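Local coordinates for N-acetylneuraminate lyase (Peptoclostridium difficile, PDB 4WOZ), which is a lyase of the dihydrodipicolinate synthetase family, built as a TIM barrel and assembled from four protein chains, at residues A[14-19]-A[193-198]; A[30-35]-A[71-76]; A[51-56]-A[85-90]; A[59-64]-A[277-282]; A[115-120]-A[151-156]. One frame throughout, in Å; residues are numbered along the deposited sequence.

Contact 1: residues A[14-19]-A[193-198]; sequences DMKGIY and NKLIFA
F197 and Y19 meet inside a TIM barrel, where strands 17-21 and 195-198 are separated in the sheet by strand 214-217. The tight part gathers round the backbone carbonyl of M15. With its CG opposite the carbonyl carbon (chi1 -67°), F197 brings CZ to 3.2 Å from M15 O, which lies in the plane of the phenyl ring, at its edge; G17 O sits at the same rim. Y19 CE1 packs 3.8 Å from F197 CE1, the two ring planes at 90° and the approach oblique. I88 of strand 86-90 touches both M15 and Y19.

On the solvent side the touching atoms across the contact are carbons. L195 sets CD1 3.6 Å from M15 CB and CD2 3.7 Å from K16 CG. K16 is exposed, its extended chain carrying NZ to a long, weak ion pair with D213. Deeper in, the Y19 hydroxyl fixes the M15 carbonyl by donating OH to M15 O at 2.6 Å, from 40° above the carbonyl plane.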
# COMPACT_ATOMS: atom_id res chain seq x y z
N ASP A 14 8.72 -36.84 -10.58
CA ASP A 14 9.04 -35.56 -11.20
C ASP A 14 7.79 -34.70 -11.04
O ASP A 14 6.72 -35.08 -11.52
CB ASP A 14 9.37 -35.75 -12.68
CG ASP A 14 9.99 -34.51 -13.30
OD1 ASP A 14 11.13 -34.16 -12.92
OD2 ASP A 14 9.33 -33.88 -14.15
N MET A 15 7.91 -33.55 -10.40
CA MET A 15 6.76 -32.69 -10.15
C MET A 15 6.41 -31.62 -11.19
O MET A 15 5.51 -30.82 -10.97
CB MET A 15 6.91 -32.02 -8.78
CG MET A 15 7.17 -32.99 -7.64
SD MET A 15 5.95 -34.30 -7.50
CE MET A 15 4.47 -33.36 -7.09
N LYS A 16 7.12 -31.59 -12.31
CA LYS A 16 6.83 -30.60 -13.34
C LYS A 16 5.44 -30.84 -13.94
O LYS A 16 4.98 -31.98 -13.99
CB LYS A 16 7.89 -30.64 -14.44
CG LYS A 16 9.28 -30.29 -13.93
CD LYS A 16 10.31 -30.22 -15.04
CE LYS A 16 11.69 -29.91 -14.46
NZ LYS A 16 12.72 -29.77 -15.51
N GLY A 17 4.78 -29.78 -14.39
CA GLY A 17 3.47 -29.96 -14.99
C GLY A 17 2.40 -28.96 -14.61
O GLY A 17 2.66 -27.99 -13.88
N ILE A 18 1.19 -29.20 -15.10
CA ILE A 18 0.04 -28.34 -14.85
C ILE A 18 -0.79 -28.93 -13.73
O ILE A 18 -1.26 -30.06 -13.82
CB ILE A 18 -0.85 -28.23 -16.11
CG1 ILE A 18 -0.01 -27.77 -17.30
CG2 ILE A 18 -2.01 -27.28 -15.85
CD1 ILE A 18 0.65 -26.42 -17.11
N TYR A 19 -0.98 -28.16 -12.66
CA TYR A 19 -1.77 -28.63 -11.52
C TYR A 19 -3.00 -27.77 -11.28
O TYR A 19 -2.92 -26.55 -11.32
CB TYR A 19 -0.95 -28.60 -10.23
CG TYR A 19 0.22 -29.54 -10.17
CD1 TYR A 19 1.39 -29.27 -10.88
CD2 TYR A 19 0.18 -30.69 -9.39
CE1 TYR A 19 2.50 -30.11 -10.80
CE2 TYR A 19 1.27 -31.55 -9.29
CZ TYR A 19 2.43 -31.25 -10.00
OH TYR A 19 3.51 -32.09 -9.91
N ASN A 193 18.14 -25.17 -10.48
CA ASN A 193 17.95 -26.54 -10.03
C ASN A 193 16.70 -26.73 -9.17
O ASN A 193 16.46 -27.81 -8.63
CB ASN A 193 19.18 -26.99 -9.23
CG ASN A 193 19.48 -26.08 -8.04
OD1 ASN A 193 19.44 -24.85 -8.15
ND2 ASN A 193 19.78 -26.68 -6.90
N LYS A 194 15.90 -25.67 -9.05
CA LYS A 194 14.67 -25.72 -8.27
C LYS A 194 13.45 -25.57 -9.18
O LYS A 194 13.55 -25.02 -10.27
CB LYS A 194 14.67 -24.60 -7.23
CG LYS A 194 15.85 -24.63 -6.26
CD LYS A 194 15.80 -25.84 -5.33
CE LYS A 194 16.90 -25.78 -4.28
NZ LYS A 194 16.75 -26.84 -3.24
N LEU A 195 12.31 -26.07 -8.73
CA LEU A 195 11.09 -25.96 -9.53
C LEU A 195 10.42 -24.62 -9.27
O LEU A 195 10.35 -24.17 -8.13
CB LEU A 195 10.11 -27.08 -9.16
CG LEU A 195 10.53 -28.52 -9.42
CD1 LEU A 195 9.50 -29.46 -8.81
CD2 LEU A 195 10.68 -28.75 -10.92
N ILE A 196 9.94 -23.98 -10.33
CA ILE A 196 9.24 -22.71 -10.18
C ILE A 196 7.87 -22.82 -10.83
O ILE A 196 7.76 -23.04 -12.03
CB ILE A 196 10.02 -21.54 -10.81
CG1 ILE A 196 11.40 -21.40 -10.15
CG2 ILE A 196 9.23 -20.23 -10.61
CD1 ILE A 196 12.28 -20.36 -10.80
N PHE A 197 6.83 -22.69 -10.02
CA PHE A 197 5.46 -22.78 -10.51
C PHE A 197 4.78 -21.43 -10.57
O PHE A 197 4.88 -20.64 -9.63
CB PHE A 197 4.64 -23.71 -9.62
CG PHE A 197 5.06 -25.14 -9.67
CD1 PHE A 197 4.64 -25.96 -10.72
CD2 PHE A 197 5.88 -25.67 -8.68
CE1 PHE A 197 5.03 -27.30 -10.77
CE2 PHE A 197 6.27 -27.01 -8.72
CZ PHE A 197 5.85 -27.82 -9.77
N ALA A 198 4.10 -21.17 -11.68
CA ALA A 198 3.37 -19.93 -11.86
C ALA A 198 2.03 -20.11 -11.15
O ALA A 198 1.41 -21.17 -11.24
CB ALA A 198 3.15 -19.67 -13.35

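Contact 2: residues A[30-35]-A[71-76]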
# COMPACT_ATOMS: atom_id res chain seq x y z
N GLY A 30 -23.20 -25.99 4.14
CA GLY A 30 -21.77 -25.86 4.30
C GLY A 30 -21.03 -27.16 4.59
O GLY A 30 -19.84 -27.13 4.91
N ASN A 31 -21.72 -28.29 4.48
CA ASN A 31 -21.09 -29.58 4.72
C ASN A 31 -20.43 -30.09 3.44
O ASN A 31 -20.91 -29.81 2.34
CB ASN A 31 -22.11 -30.61 5.21
CG ASN A 31 -22.73 -30.24 6.55
OD1 ASN A 31 -23.70 -29.48 6.62
ND2 ASN A 31 -22.16 -30.76 7.63
N ILE A 32 -19.34 -30.83 3.59
CA ILE A 32 -18.63 -31.39 2.44
C ILE A 32 -19.50 -32.40 1.69
O ILE A 32 -20.14 -33.26 2.30
CB ILE A 32 -17.33 -32.10 2.88
CG1 ILE A 32 -16.34 -31.09 3.46
CG2 ILE A 32 -16.72 -32.84 1.70
CD1 ILE A 32 -15.07 -31.72 4.00
N ASN A 33 -19.51 -32.28 0.37
CA ASN A 33 -20.27 -33.19 -0.50
C ASN A 33 -19.23 -34.14 -1.11
O ASN A 33 -18.58 -33.80 -2.11
CB ASN A 33 -20.97 -32.39 -1.60
CG ASN A 33 -21.71 -33.28 -2.59
OD1 ASN A 33 -21.49 -34.48 -2.65
ND2 ASN A 33 -22.60 -32.67 -3.38
N GLU A 34 -19.06 -35.31 -0.52
CA GLU A 34 -18.06 -36.25 -1.01
C GLU A 34 -18.22 -36.63 -2.47
O GLU A 34 -17.23 -36.67 -3.21
CB GLU A 34 -18.03 -37.53 -0.17
CG GLU A 34 -16.75 -38.32 -0.41
CD GLU A 34 -16.69 -39.63 0.33
OE1 GLU A 34 -17.09 -39.67 1.51
OE2 GLU A 34 -16.23 -40.62 -0.27
N LYS A 35 -19.45 -36.90 -2.91
CA LYS A 35 -19.64 -37.26 -4.31
C LYS A 35 -19.18 -36.10 -5.18
O LYS A 35 -18.43 -36.30 -6.14
CB LYS A 35 -21.10 -37.58 -4.62
CG LYS A 35 -21.28 -38.08 -6.05
CD LYS A 35 -22.70 -38.55 -6.35
CE LYS A 35 -23.66 -37.39 -6.45
NZ LYS A 35 -25.00 -37.85 -6.90
N LYS A 71 -8.34 -33.16 6.61
CA LYS A 71 -7.91 -34.54 6.55
C LYS A 71 -8.83 -35.37 5.65
O LYS A 71 -8.36 -36.15 4.83
CB LYS A 71 -7.85 -35.15 7.95
CG LYS A 71 -6.69 -34.65 8.79
CD LYS A 71 -6.71 -35.25 10.20
CE LYS A 71 -5.44 -34.89 10.97
NZ LYS A 71 -5.42 -35.48 12.34
N ARG A 72 -10.15 -35.20 5.81
CA ARG A 72 -11.06 -35.97 4.97
C ARG A 72 -10.85 -35.64 3.50
O ARG A 72 -10.92 -36.51 2.64
CB ARG A 72 -12.54 -35.72 5.32
CG ARG A 72 -13.46 -36.42 4.32
CD ARG A 72 -14.80 -36.86 4.88
NE ARG A 72 -15.83 -35.82 4.81
CZ ARG A 72 -17.13 -36.08 4.74
NH1 ARG A 72 -17.55 -37.34 4.72
NH2 ARG A 72 -18.01 -35.09 4.69
N ILE A 73 -10.59 -34.36 3.22
CA ILE A 73 -10.34 -33.94 1.85
C ILE A 73 -9.08 -34.63 1.31
O ILE A 73 -9.08 -35.14 0.19
CB ILE A 73 -10.19 -32.40 1.77
CG1 ILE A 73 -11.54 -31.74 2.07
CG2 ILE A 73 -9.69 -31.97 0.39
CD1 ILE A 73 -11.47 -30.25 2.27
N PHE A 74 -8.02 -34.66 2.11
CA PHE A 74 -6.79 -35.29 1.68
C PHE A 74 -7.00 -36.78 1.42
O PHE A 74 -6.46 -37.33 0.46
CB PHE A 74 -5.68 -35.10 2.73
CG PHE A 74 -5.10 -33.71 2.75
CD1 PHE A 74 -4.64 -33.11 1.58
CD2 PHE A 74 -4.98 -33.01 3.95
CE1 PHE A 74 -4.08 -31.84 1.59
CE2 PHE A 74 -4.42 -31.73 3.98
CZ PHE A 74 -3.97 -31.14 2.79
N GLU A 75 -7.79 -37.43 2.27
CA GLU A 75 -8.07 -38.85 2.11
C GLU A 75 -8.89 -39.12 0.86
O GLU A 75 -8.59 -40.04 0.09
CB GLU A 75 -8.84 -39.41 3.32
CG GLU A 75 -8.03 -39.56 4.58
CD GLU A 75 -8.80 -40.32 5.65
OE1 GLU A 75 -8.35 -40.35 6.82
OE2 GLU A 75 -9.85 -40.90 5.32
N ILE A 76 -9.94 -38.33 0.66
CA ILE A 76 -10.78 -38.52 -0.51
C ILE A 76 -10.01 -38.28 -1.80
O ILE A 76 -10.17 -39.03 -2.77
CB ILE A 76 -12.00 -37.57 -0.48
CG1 ILE A 76 -12.91 -37.94 0.69
CG2 ILE A 76 -12.74 -37.66 -1.81
CD1 ILE A 76 -14.08 -37.00 0.90
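I32 and E34, at the entry to helix 34-48, pack on R72, I73 and I76 of helix 67-81; these are consecutive outer helices of the TIM barrel. The apolar part has two centres. I32 CD1 reaches I73 CG1 at 4.0 Å, the two chains slanting across one another, and I73 continues onto V24. The second centre is I76: its CG1 lies 4.0 Å from E34 CG and its CD1 4.1 Å from E34 CB, so the aliphatic part of the glutamate serves as a packing surface. I76 also touches L37 and R38 farther along helix 34-48.

R72 spans both kinds of interaction. Its chain, turned at chi3 (87°), slides past I32 in the opposite direction and lays NH2 3.6 Å from I32 CB. Helix capping falls to N33, at the N-cap of helix 34-48, whose OD1 accepts from G36 N. The charged interactions are uneven: E34 OE2 makes its salt bridge with R38 NE, within its own helix. Across the contact there is a long salt bridge, a matter of charges with no N-H aimed at the oxygen: E34 OE1 stands 4.0 Å from R72 NH1, well out of the guanidinium plane, with carboxylate and guanidinium planes 74° apart.

Contact 3: residues A[51-56]-A[85-90]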
# COMPACT_ATOMS: atom_id res chain seq x y z
N ASP A 51 -1.82 -32.56 -15.01
CA ASP A 51 -0.76 -33.47 -14.60
C ASP A 51 -0.88 -33.86 -13.14
O ASP A 51 -0.27 -34.83 -12.68
CB ASP A 51 0.60 -32.82 -14.83
CG ASP A 51 0.86 -32.52 -16.29
OD1 ASP A 51 0.84 -33.48 -17.09
OD2 ASP A 51 1.07 -31.34 -16.64
N GLY A 52 -1.67 -33.10 -12.39
CA GLY A 52 -1.84 -33.39 -10.98
C GLY A 52 -2.77 -32.40 -10.31
O GLY A 52 -3.32 -31.50 -10.96
N LEU A 53 -2.94 -32.58 -9.01
CA LEU A 53 -3.80 -31.70 -8.24
C LEU A 53 -3.04 -31.12 -7.07
O LEU A 53 -2.15 -31.77 -6.50
CB LEU A 53 -5.01 -32.48 -7.70
CG LEU A 53 -5.95 -33.14 -8.72
CD1 LEU A 53 -7.03 -33.92 -7.99
CD2 LEU A 53 -6.57 -32.08 -9.61
N TYR A 54 -3.39 -29.88 -6.74
CA TYR A 54 -2.81 -29.14 -5.63
C TYR A 54 -3.99 -29.13 -4.66
O TYR A 54 -4.98 -28.44 -4.90
CB TYR A 54 -2.46 -27.72 -6.07
CG TYR A 54 -1.72 -26.89 -5.05
CD1 TYR A 54 -0.34 -27.02 -4.88
CD2 TYR A 54 -2.39 -25.94 -4.28
CE1 TYR A 54 0.35 -26.22 -3.98
CE2 TYR A 54 -1.71 -25.13 -3.37
CZ TYR A 54 -0.34 -25.28 -3.23
OH TYR A 54 0.34 -24.49 -2.33
N VAL A 55 -3.88 -29.92 -3.60
CA VAL A 55 -4.96 -30.05 -2.63
C VAL A 55 -4.73 -29.27 -1.34
O VAL A 55 -3.63 -29.25 -0.79
CB VAL A 55 -5.17 -31.55 -2.29
CG1 VAL A 55 -6.43 -31.74 -1.46
CG2 VAL A 55 -5.27 -32.37 -3.59
N GLY A 56 -5.79 -28.62 -0.86
CA GLY A 56 -5.71 -27.86 0.37
C GLY A 56 -5.28 -26.42 0.18
O GLY A 56 -4.89 -25.75 1.14
N ILE A 85 -2.58 -39.55 -11.28
CA ILE A 85 -1.85 -38.30 -11.46
C ILE A 85 -1.10 -37.94 -10.18
O ILE A 85 -1.28 -38.58 -9.15
CB ILE A 85 -2.77 -37.13 -11.84
CG1 ILE A 85 -3.74 -36.83 -10.70
CG2 ILE A 85 -3.51 -37.44 -13.14
CD1 ILE A 85 -4.60 -35.60 -10.94
N LYS A 86 -0.27 -36.90 -10.26
CA LYS A 86 0.52 -36.43 -9.13
C LYS A 86 -0.30 -35.64 -8.12
O LYS A 86 -1.33 -35.04 -8.46
CB LYS A 86 1.67 -35.55 -9.64
CG LYS A 86 2.58 -36.26 -10.62
CD LYS A 86 3.50 -35.28 -11.31
CE LYS A 86 4.11 -35.90 -12.56
NZ LYS A 86 4.91 -34.90 -13.33
N LEU A 87 0.16 -35.65 -6.88
CA LEU A 87 -0.52 -34.96 -5.80
C LEU A 87 0.41 -34.12 -4.94
O LEU A 87 1.45 -34.60 -4.47
CB LEU A 87 -1.24 -35.96 -4.90
CG LEU A 87 -2.44 -36.71 -5.47
CD1 LEU A 87 -2.91 -37.74 -4.46
CD2 LEU A 87 -3.55 -35.73 -5.81
N ILE A 88 0.02 -32.87 -4.74
CA ILE A 88 0.77 -31.95 -3.89
C ILE A 88 -0.20 -31.53 -2.79
O ILE A 88 -1.35 -31.15 -3.07
CB ILE A 88 1.22 -30.69 -4.66
CG1 ILE A 88 2.23 -31.07 -5.74
CG2 ILE A 88 1.84 -29.70 -3.68
CD1 ILE A 88 2.71 -29.88 -6.56
N ALA A 89 0.25 -31.59 -1.55
CA ALA A 89 -0.61 -31.22 -0.44
C ALA A 89 -0.19 -29.91 0.21
O ALA A 89 0.94 -29.78 0.68
CB ALA A 89 -0.63 -32.34 0.60
N GLN A 90 -1.09 -28.93 0.23
CA GLN A 90 -0.80 -27.65 0.87
C GLN A 90 -1.13 -27.92 2.34
O GLN A 90 -2.28 -28.16 2.68
CB GLN A 90 -1.71 -26.54 0.31
CG GLN A 90 -1.20 -25.12 0.59
CD GLN A 90 -1.24 -24.73 2.06
OE1 GLN A 90 -0.31 -24.12 2.57
NE2 GLN A 90 -2.34 -25.06 2.74
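Q90 NE2 is held by two carbonyls: G56 O, 3.1 Å away across the contact, and G92 O farther along the chain. The bond to G56 O comes from 38° above the carbonyl plane, while Q90 OE1 accepts from V117 N, so both ends of the amide are tied and its rotation is fixed. CG of Q90 stands anti to N (chi1 -162°) and the chain then bends at chi2, which carries NE2 back to G56.

Q90 ends a regular parallel ladder of the barrel sheet. Q90 N donates to V55 O at 2.8 Å, V55 N to I88 O at 2.9 Å and I88 N to L53 O at 3.0 Å, all three nearly along the C=O axis. L53 N to K86 O and K86 N to D51 O complete it. G52 CA comes 3.1 Å from K86 O, where a CB would collide with that oxygen.

On the face carrying Y54 and I88, ring atom Y54 CD1 packs 3.7 Å from I88 CG2, and Y54 OH, hydrogen-bonded to S115 OG, passes 3.4 Å from Q90 CG. I85, just before strand 86-90, puts CD1 3.6 Å from L53 CG, on the face with V55.

The two strands with helix 67-81 form a beta-alpha-beta unit: V55 and A89 pack against F74, L53 meets helix 34-48 and S20 of strand 17-21.

Contact 4: residues A[59-64]-A[277-282]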
# COMPACT_ATOMS: atom_id res chain seq x y z
N THR A 59 -7.79 -21.97 -3.05
CA THR A 59 -8.91 -22.28 -3.94
C THR A 59 -9.81 -23.38 -3.38
O THR A 59 -10.99 -23.47 -3.72
CB THR A 59 -8.37 -22.73 -5.32
OG1 THR A 59 -7.49 -21.72 -5.82
CG2 THR A 59 -9.52 -22.94 -6.30
N GLY A 60 -9.25 -24.23 -2.52
CA GLY A 60 -10.05 -25.29 -1.93
C GLY A 60 -10.75 -24.79 -0.69
O GLY A 60 -11.33 -25.57 0.06
N GLU A 61 -10.71 -23.47 -0.49
CA GLU A 61 -11.33 -22.82 0.67
C GLU A 61 -10.78 -23.42 1.96
O GLU A 61 -11.44 -23.40 3.00
CB GLU A 61 -12.85 -22.97 0.60
CG GLU A 61 -13.46 -22.31 -0.62
CD GLU A 61 -14.95 -22.52 -0.73
OE1 GLU A 61 -15.69 -22.05 0.16
OE2 GLU A 61 -15.38 -23.17 -1.71
N ASN A 62 -9.56 -23.94 1.86
CA ASN A 62 -8.85 -24.57 2.97
C ASN A 62 -8.94 -23.83 4.30
O ASN A 62 -9.28 -24.41 5.33
CB ASN A 62 -7.38 -24.73 2.60
CG ASN A 62 -6.58 -25.42 3.68
OD1 ASN A 62 -6.76 -26.62 3.92
ND2 ASN A 62 -5.70 -24.68 4.34
N PHE A 63 -8.64 -22.54 4.27
CA PHE A 63 -8.63 -21.72 5.48
C PHE A 63 -9.98 -21.45 6.13
O PHE A 63 -10.07 -20.70 7.10
CB PHE A 63 -7.92 -20.41 5.16
CG PHE A 63 -6.56 -20.62 4.56
CD1 PHE A 63 -5.52 -21.13 5.32
CD2 PHE A 63 -6.34 -20.34 3.21
CE1 PHE A 63 -4.27 -21.37 4.76
CE2 PHE A 63 -5.09 -20.58 2.63
CZ PHE A 63 -4.06 -21.10 3.41
N MET A 64 -11.04 -22.07 5.61
CA MET A 64 -12.37 -21.92 6.17
C MET A 64 -12.82 -23.28 6.68
O MET A 64 -13.97 -23.47 7.06
CB MET A 64 -13.36 -21.44 5.10
CG MET A 64 -13.06 -20.07 4.52
SD MET A 64 -14.30 -19.56 3.30
CE MET A 64 -15.46 -18.74 4.35
N GLY A 277 -21.37 -27.49 -6.11
CA GLY A 277 -22.14 -26.96 -5.00
C GLY A 277 -21.94 -25.50 -4.62
O GLY A 277 -21.75 -24.63 -5.46
N TYR A 278 -21.97 -25.26 -3.31
CA TYR A 278 -21.84 -23.93 -2.73
C TYR A 278 -20.46 -23.64 -2.15
O TYR A 278 -19.66 -24.54 -1.89
CB TYR A 278 -22.85 -23.76 -1.59
CG TYR A 278 -24.30 -23.86 -1.99
CD1 TYR A 278 -24.98 -22.75 -2.47
CD2 TYR A 278 -24.99 -25.07 -1.87
CE1 TYR A 278 -26.33 -22.83 -2.82
CE2 TYR A 278 -26.33 -25.16 -2.21
CZ TYR A 278 -27.00 -24.04 -2.68
OH TYR A 278 -28.33 -24.11 -3.02
N CYS A 279 -20.20 -22.35 -1.95
CA CYS A 279 -18.96 -21.90 -1.33
C CYS A 279 -19.35 -21.81 0.13
O CYS A 279 -20.53 -21.67 0.45
CB CYS A 279 -18.57 -20.50 -1.82
SG CYS A 279 -18.24 -20.39 -3.58
N ARG A 280 -18.38 -21.90 1.03
CA ARG A 280 -18.71 -21.81 2.44
C ARG A 280 -18.86 -20.37 2.91
O ARG A 280 -18.09 -19.49 2.51
CB ARG A 280 -17.65 -22.51 3.29
CG ARG A 280 -17.89 -22.35 4.78
CD ARG A 280 -17.05 -23.29 5.60
NE ARG A 280 -17.47 -24.68 5.43
CZ ARG A 280 -17.08 -25.67 6.22
NH1 ARG A 280 -16.25 -25.43 7.22
NH2 ARG A 280 -17.51 -26.90 6.00
N GLN A 281 -19.87 -20.12 3.74
CA GLN A 281 -20.11 -18.78 4.27
C GLN A 281 -18.86 -18.38 5.05
O GLN A 281 -18.15 -19.24 5.56
CB GLN A 281 -21.33 -18.78 5.20
CG GLN A 281 -22.68 -18.93 4.50
CD GLN A 281 -23.01 -17.75 3.61
OE1 GLN A 281 -22.48 -16.65 3.80
NE2 GLN A 281 -23.89 -17.96 2.63
N PRO A 282 -18.60 -17.07 5.19
CA PRO A 282 -19.39 -15.94 4.68
C PRO A 282 -19.29 -15.63 3.18
O PRO A 282 -19.67 -14.53 2.76
CB PRO A 282 -18.91 -14.78 5.55
CG PRO A 282 -17.47 -15.10 5.73
CD PRO A 282 -17.49 -16.58 6.03
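E61 OE1 accepts the backbone N of R280 at 2.8 Å, in an almost straight bond (173°) that uses the syn lone pair of the carboxylate. The other oxygen, OE2, is salt-bridged to K266, so both ends of this buried carboxylate are engaged and its negative charge is probably balanced by the lysine. R280 also donates a second, weak bond, NH1 to M64 O, 3.0 Å but bent to 133°. The guanidinium is secured more firmly by NH2, which binds G30 O and E69.

T59, G60 and E61 close the Gly-Ser-Thr-Gly-Glu signature of the dihydrodipicolinate synthetase family, in the loop after strand 52-55 at the C-terminal end of the TIM barrel, where active sites of this fold lie. Here the loop is tied to the segment before helix 288-301.

Packing surrounds the polar core. C279 lays CB 3.8 Å from E61 OE1, and R280 CD passes 4.2 Å from M64 CB. M64, bent at chi3 (90°), brings CE to 3.4 Å from P282 CD, tighter than usual. The Q281-P282 peptide is cis, and Q281 O is buried without a polar partner. Beyond them, V94 and L96 of the second subunit pack on M64 and P282.

Contact 5: residues A[115-120]-A[151-156]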
# COMPACT_ATOMS: atom_id res chain seq x y z
N SER A 115 3.22 -28.60 0.29
CA SER A 115 3.41 -27.18 0.06
C SER A 115 3.00 -26.46 1.33
O SER A 115 2.21 -26.99 2.12
CB SER A 115 2.54 -26.73 -1.11
OG SER A 115 2.78 -25.37 -1.43
N ALA A 116 3.51 -25.26 1.53
CA ALA A 116 3.17 -24.49 2.73
C ALA A 116 3.16 -23.00 2.46
O ALA A 116 4.18 -22.42 2.09
CB ALA A 116 4.14 -24.82 3.87
N VAL A 117 2.01 -22.38 2.64
CA VAL A 117 1.89 -20.94 2.44
C VAL A 117 2.64 -20.25 3.57
O VAL A 117 2.82 -20.82 4.64
CB VAL A 117 0.41 -20.48 2.48
CG1 VAL A 117 -0.23 -20.86 3.80
CG2 VAL A 117 0.33 -18.97 2.27
N THR A 118 3.09 -19.03 3.31
CA THR A 118 3.79 -18.25 4.32
C THR A 118 2.79 -17.99 5.45
O THR A 118 1.64 -17.66 5.20
CB THR A 118 4.24 -16.90 3.73
OG1 THR A 118 5.09 -17.13 2.60
CG2 THR A 118 5.01 -16.10 4.77
N PRO A 119 3.22 -18.16 6.71
CA PRO A 119 2.29 -17.92 7.82
C PRO A 119 1.79 -16.48 7.76
O PRO A 119 2.57 -15.56 7.54
CB PRO A 119 3.13 -18.23 9.05
CG PRO A 119 4.51 -17.83 8.61
CD PRO A 119 4.58 -18.41 7.22
N PHE A 120 0.49 -16.27 7.96
CA PHE A 120 -0.06 -14.92 7.88
C PHE A 120 -0.79 -14.39 9.11
O PHE A 120 -0.70 -14.94 10.20
CB PHE A 120 -0.96 -14.82 6.64
CG PHE A 120 -2.08 -15.81 6.61
CD1 PHE A 120 -3.28 -15.54 7.25
CD2 PHE A 120 -1.94 -17.02 5.93
CE1 PHE A 120 -4.34 -16.46 7.22
CE2 PHE A 120 -2.98 -17.94 5.90
CZ PHE A 120 -4.19 -17.66 6.54
N PHE A 151 -0.36 -11.54 -2.49
CA PHE A 151 -1.61 -10.83 -2.77
C PHE A 151 -2.63 -10.98 -1.64
O PHE A 151 -3.41 -10.06 -1.38
CB PHE A 151 -2.22 -11.35 -4.08
CG PHE A 151 -3.54 -10.72 -4.43
CD1 PHE A 151 -3.64 -9.34 -4.61
CD2 PHE A 151 -4.68 -11.51 -4.58
CE1 PHE A 151 -4.87 -8.76 -4.94
CE2 PHE A 151 -5.91 -10.93 -4.91
CZ PHE A 151 -6.00 -9.55 -5.09
N LEU A 152 -2.62 -12.12 -0.96
CA LEU A 152 -3.56 -12.38 0.13
C LEU A 152 -2.88 -12.43 1.49
O LEU A 152 -3.55 -12.39 2.53
CB LEU A 152 -4.31 -13.69 -0.12
CG LEU A 152 -5.07 -13.86 -1.44
CD1 LEU A 152 -5.74 -15.23 -1.47
CD2 LEU A 152 -6.10 -12.75 -1.59
N THR A 153 -1.55 -12.51 1.50
CA THR A 153 -0.80 -12.58 2.75
C THR A 153 -0.14 -11.26 3.14
O THR A 153 -0.19 -10.85 4.29
CB THR A 153 0.31 -13.66 2.68
OG1 THR A 153 1.26 -13.30 1.67
CG2 THR A 153 -0.30 -15.02 2.34
N GLY A 154 0.50 -10.62 2.17
CA GLY A 154 1.18 -9.36 2.43
C GLY A 154 2.66 -9.58 2.66
O GLY A 154 3.42 -8.64 2.87
N VAL A 155 3.07 -10.85 2.62
CA VAL A 155 4.47 -11.21 2.82
C VAL A 155 5.27 -11.13 1.52
O VAL A 155 4.96 -11.83 0.55
CB VAL A 155 4.60 -12.63 3.40
CG1 VAL A 155 6.06 -12.96 3.67
CG2 VAL A 155 3.78 -12.75 4.67
N ASP A 156 6.29 -10.27 1.51
CA ASP A 156 7.14 -10.09 0.34
C ASP A 156 8.55 -10.61 0.58
O ASP A 156 9.38 -9.94 1.20
CB ASP A 156 7.21 -8.60 -0.03
CG ASP A 156 5.89 -8.07 -0.55
OD1 ASP A 156 5.46 -8.51 -1.63
OD2 ASP A 156 5.29 -7.21 0.14
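At the C-terminal end of the TIM barrel, V117 and T118, where strand 113-117 gives way to its loop, meet T153, at the end of the short, weakly bonded helix after strand 144-147, and V155 just beyond it. T118 and V155 approach tip to tip: T118 CG2 lies 3.5 Å from V155 CG1, tighter than usual, and 3.6 Å from V155 CG2, so one methyl abuts both branches of the valine. The V117 and T153 side chains slide past each other in opposite directions, V117 CG2 to T153 CG2 4.0 Å.

T153 is held by an ST turn, its OG1 accepting from V155 N at 3.2 Å (167°); the hydroxyl also binds I149 O. With OG1 between the backbone N and carbonyl carbon (chi1 64°), the methyl is turned toward V117. F120 adds its CB, 4.3 Å from T153 CB.

The F120 ring leads away, edge-to-face with F63 and against F120 and Y121 of the second subunit. T118 is backed by I129 of helix 126-138, and V117 by Y147 of strand 144-147.

How the contacts relate
Contacts 1, 3 and 5 all reach the eight-stranded parallel barrel. Contact 1, whose loop along the chain encloses contacts 2, 3 and 5, touches contact 3 with centres 12 Å apart, through I18 N to D51 OD2. Contacts 3 and 5 follow in series on neighbouring strands 86-90 and 113-117, bonded by A89 O to S115 N. Contact 2 lies outside, joining helices 34-48 and 67-81, and I73 packs it on V55 of contact 3. Contact 4, opposite contact 1 across the chain's centre, takes in the late loop 277-282; it meets contact 2 at G30, contact 3 through N62 and contact 5 through F63 and V117. Contacts 4 and 5 both touch the second subunit, so barrel-end loops contribute to that interface.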